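Local atomic coordinates of chitinase (Pyrococcus furiosus, PDB entry 2CWR), a protein that hydrolyses chitin, the chain here being its chitin-binding domain, which probably helps hold the enzyme to the polysaccharide. Residues 38-43 against 63-68. Sequence-based numbering, arbitrary orientation.
Sequences TVKVKL and YVIFTP
Val41 drops into the angle between Val64 and Phe66, and this one bump shows how neighbouring antiparallel strands interlock on their buried side. With CG1 anti to the backbone N (chi1 175°), Val41 CG2 is swung anti to the carbonyl carbon and reaches the edge of the Phe66 ring near the ring plane, 4.0 Å from CD2. Val64 CG1 lies over one face of the same ring, offset toward the rim, so methyls of both strands help to limit its turning. Beyond Val41, the end of Leu43 turns in, and its CD1 presses on Val64 CG2 at 3.4 Å, tighter than usual for two carbons. Beneath these side chains the backbones are joined by two hydrogen-bonded pairs, Val39 with Phe66 and Val41 with Val64; the straightest bond runs from Phe66 N to Val39 O (2.8 Å, 178° at the hydrogen). The domain folds as a beta sandwich, and the face bearing Val39, Val41, Val64 and Phe66 looks into its core, where Phe79 and Phe81 of the opposing sheet meet the Phe66 ring. The other face carries its own contacts. Thr38 CG2 touches Ile65 CG2 at 3.5 Å, while the Lys42 chain and the Tyr63 side chain cross at a slant: Lys42 CB approaches Tyr63 CE1 to 3.5 Å and its CD lies 3.7 Å from the Tyr63 OH. The Lys42 chain stays extended until a bend at chi4 (-56°), and its NZ forms a salt bridge with Glu92. Cutting Lys42 back to an alanine would probably leave Tyr63 with little beyond the CB contact and Glu92 without this cationic mate.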
ATOM      1  N   THR A  38       6.929  -5.388   1.910  1.00 13.31           N
ATOM      2  CA  THR A  38       6.972  -4.258   0.994  1.00 13.77           C
ATOM      3  C   THR A  38       5.697  -4.253   0.163  1.00 13.98           C
ATOM      4  O   THR A  38       5.287  -5.293  -0.345  1.00 14.38           O
ATOM      5  CB  THR A  38       8.163  -4.368   0.020  1.00 17.81           C
ATOM      6  OG1 THR A  38       9.390  -4.292   0.752  1.00 17.93           O
ATOM      7  CG2 THR A  38       8.123  -3.243  -1.006  1.00 17.02           C
ATOM      8  N   VAL A  39       5.060  -3.093   0.045  1.00 11.91           N
ATOM      9  CA  VAL A  39       3.860  -2.973  -0.776  1.00  8.94           C
ATOM     10  C   VAL A  39       4.137  -1.848  -1.761  1.00 13.33           C
ATOM     11  O   VAL A  39       4.378  -0.707  -1.361  1.00 11.36           O
ATOM     12  CB  VAL A  39       2.601  -2.650   0.067  1.00  8.49           C
ATOM     13  CG1 VAL A  39       1.423  -2.342  -0.850  1.00 11.98           C
ATOM     14  CG2 VAL A  39       2.254  -3.842   0.953  1.00 11.95           C
ATOM     15  N   LYS A  40       4.146  -2.184  -3.047  1.00  9.99           N
ATOM     16  CA  LYS A  40       4.417  -1.197  -4.084  1.00 10.29           C
ATOM     17  C   LYS A  40       3.116  -0.688  -4.669  1.00 10.61           C
ATOM     18  O   LYS A  40       2.234  -1.465  -5.028  1.00 12.78           O
ATOM     19  CB  LYS A  40       5.287  -1.810  -5.186  1.00 14.22           C
ATOM     20  CG  LYS A  40       6.664  -2.239  -4.700  1.00 23.86           C
ATOM     21  CD  LYS A  40       7.544  -2.715  -5.844  1.00 32.59           C
ATOM     22  CE  LYS A  40       8.967  -2.971  -5.362  1.00 37.45           C
ATOM     23  NZ  LYS A  40       9.868  -3.377  -6.477  1.00 43.42           N
ATOM     24  N   VAL A  41       3.006   0.628  -4.770  1.00  8.79           N
ATOM     25  CA  VAL A  41       1.803   1.252  -5.290  1.00 11.33           C
ATOM     26  C   VAL A  41       2.103   2.102  -6.515  1.00 16.55           C
ATOM     27  O   VAL A  41       2.927   3.010  -6.455  1.00 16.75           O
ATOM     28  CB  VAL A  41       1.145   2.149  -4.218  1.00 10.50           C
ATOM     29  CG1 VAL A  41      -0.037   2.898  -4.812  1.00 13.91           C
ATOM     30  CG2 VAL A  41       0.691   1.301  -3.031  1.00 12.10           C
ATOM     31  N   LYS A  42       1.442   1.796  -7.627  1.00 13.27           N
ATOM     32  CA  LYS A  42       1.630   2.576  -8.844  1.00 15.93           C
ATOM     33  C   LYS A  42       0.483   3.569  -8.876  1.00 14.30           C
ATOM     34  O   LYS A  42      -0.684   3.182  -8.961  1.00 13.23           O
ATOM     35  CB  LYS A  42       1.595   1.685 -10.088  1.00 18.73           C
ATOM     36  CG  LYS A  42       1.948   2.427 -11.377  1.00 24.77           C
ATOM     37  CD  LYS A  42       1.890   1.518 -12.591  1.00 31.53           C
ATOM     38  CE  LYS A  42       2.447   2.213 -13.832  1.00 37.01           C
ATOM     39  NZ  LYS A  42       1.750   3.498 -14.128  1.00 32.34           N
ATOM     40  N   LEU A  43       0.822   4.850  -8.789  1.00 14.21           N
ATOM     41  CA  LEU A  43      -0.167   5.917  -8.774  1.00 14.84           C
ATOM     42  C   LEU A  43      -0.675   6.265 -10.167  1.00 15.02           C
ATOM     43  O   LEU A  43       0.035   6.100 -11.159  1.00 16.08           O
ATOM     44  CB  LEU A  43       0.437   7.168  -8.135  1.00 19.59           C
ATOM     45  CG  LEU A  43       0.940   7.008  -6.698  1.00 17.05           C
ATOM     46  CD1 LEU A  43       1.785   8.211  -6.308  1.00 23.27           C
ATOM     47  CD2 LEU A  43      -0.247   6.843  -5.768  1.00 18.90           C
ATOM     48  N   TYR A  63       5.544   6.201  -8.429  1.00 28.22           N
ATOM     49  CA  TYR A  63       5.574   4.978  -7.634  1.00 27.21           C
ATOM     50  C   TYR A  63       5.719   5.281  -6.152  1.00 25.70           C
ATOM     51  O   TYR A  63       6.358   6.259  -5.768  1.00 28.14           O
ATOM     52  CB  TYR A  63       6.729   4.076  -8.079  1.00 33.50           C
ATOM     53  CG  TYR A  63       6.386   3.142  -9.220  1.00 49.37           C
ATOM     54  CD1 TYR A  63       5.430   2.137  -9.062  1.00 53.03           C
ATOM     55  CD2 TYR A  63       7.025   3.253 -10.456  1.00 52.73           C
ATOM     56  CE1 TYR A  63       5.118   1.264 -10.107  1.00 53.59           C
ATOM     57  CE2 TYR A  63       6.720   2.386 -11.506  1.00 53.65           C
ATOM     58  CZ  TYR A  63       5.768   1.395 -11.324  1.00 54.33           C
ATOM     59  OH  TYR A  63       5.467   0.535 -12.357  1.00 56.84           O
ATOM     60  N   VAL A  64       5.113   4.440  -5.323  1.00 11.78           N
ATOM     61  CA  VAL A  64       5.193   4.605  -3.880  1.00 11.59           C
ATOM     62  C   VAL A  64       5.460   3.234  -3.281  1.00 13.55           C
ATOM     63  O   VAL A  64       4.874   2.238  -3.705  1.00 14.48           O
ATOM     64  CB  VAL A  64       3.876   5.156  -3.291  1.00 16.71           C
ATOM     65  CG1 VAL A  64       4.024   5.366  -1.791  1.00 13.64           C
ATOM     66  CG2 VAL A  64       3.507   6.455  -3.977  1.00 20.60           C
ATOM     67  N   ILE A  65       6.353   3.182  -2.301  1.00 10.23           N
ATOM     68  CA  ILE A  65       6.688   1.926  -1.648  1.00  8.35           C
ATOM     69  C   ILE A  65       6.417   2.068  -0.163  1.00 11.38           C
ATOM     70  O   ILE A  65       6.964   2.952   0.493  1.00 11.62           O
ATOM     71  CB  ILE A  65       8.179   1.564  -1.844  1.00 10.57           C
ATOM     72  CG1 ILE A  65       8.494   1.442  -3.337  1.00 16.60           C
ATOM     73  CG2 ILE A  65       8.501   0.261  -1.121  1.00 10.95           C
ATOM     74  CD1 ILE A  65       9.951   1.169  -3.624  1.00 23.98           C
ATOM     75  N   PHE A  66       5.559   1.200   0.362  1.00  9.70           N
ATOM     76  CA  PHE A  66       5.239   1.224   1.779  1.00  9.00           C
ATOM     77  C   PHE A  66       5.910   0.047   2.472  1.00 10.34           C
ATOM     78  O   PHE A  66       5.920  -1.070   1.954  1.00 12.53           O
ATOM     79  CB  PHE A  66       3.723   1.148   1.989  1.00 11.10           C
ATOM     80  CG  PHE A  66       3.001   2.418   1.650  1.00 10.11           C
ATOM     81  CD1 PHE A  66       3.131   3.542   2.462  1.00  8.67           C
ATOM     82  CD2 PHE A  66       2.190   2.494   0.519  1.00 12.94           C
ATOM     83  CE1 PHE A  66       2.465   4.726   2.153  1.00  9.91           C
ATOM     84  CE2 PHE A  66       1.517   3.675   0.199  1.00 11.09           C
ATOM     85  CZ  PHE A  66       1.653   4.792   1.017  1.00 10.18           C
ATOM     86  N   THR A  67       6.488   0.320   3.635  1.00  8.54           N
ATOM     87  CA  THR A  67       7.153  -0.694   4.442  1.00  9.80           C
ATOM     88  C   THR A  67       6.632  -0.540   5.866  1.00 10.89           C
ATOM     89  O   THR A  67       6.176   0.533   6.257  1.00 11.65           O
ATOM     90  CB  THR A  67       8.676  -0.519   4.404  1.00  9.91           C
ATOM     91  OG1 THR A  67       9.008   0.845   4.684  1.00 10.75           O
ATOM     92  CG2 THR A  67       9.214  -0.911   3.027  1.00 11.94           C
ATOM     93  N   PRO A  68       6.703  -1.608   6.669  1.00 12.11           N
ATOM     94  CA  PRO A  68       6.199  -1.521   8.040  1.00 12.11           C
ATOM     95  C   PRO A  68       7.008  -0.784   9.084  1.00 12.33           C
ATOM     96  O   PRO A  68       8.235  -0.725   9.022  1.00 14.14           O
ATOM     97  CB  PRO A  68       6.025  -2.985   8.427  1.00 13.92           C
ATOM     98  CG  PRO A  68       7.184  -3.635   7.721  1.00 10.46           C
ATOM     99  CD  PRO A  68       7.130  -2.982   6.348  1.00  9.71           C
TER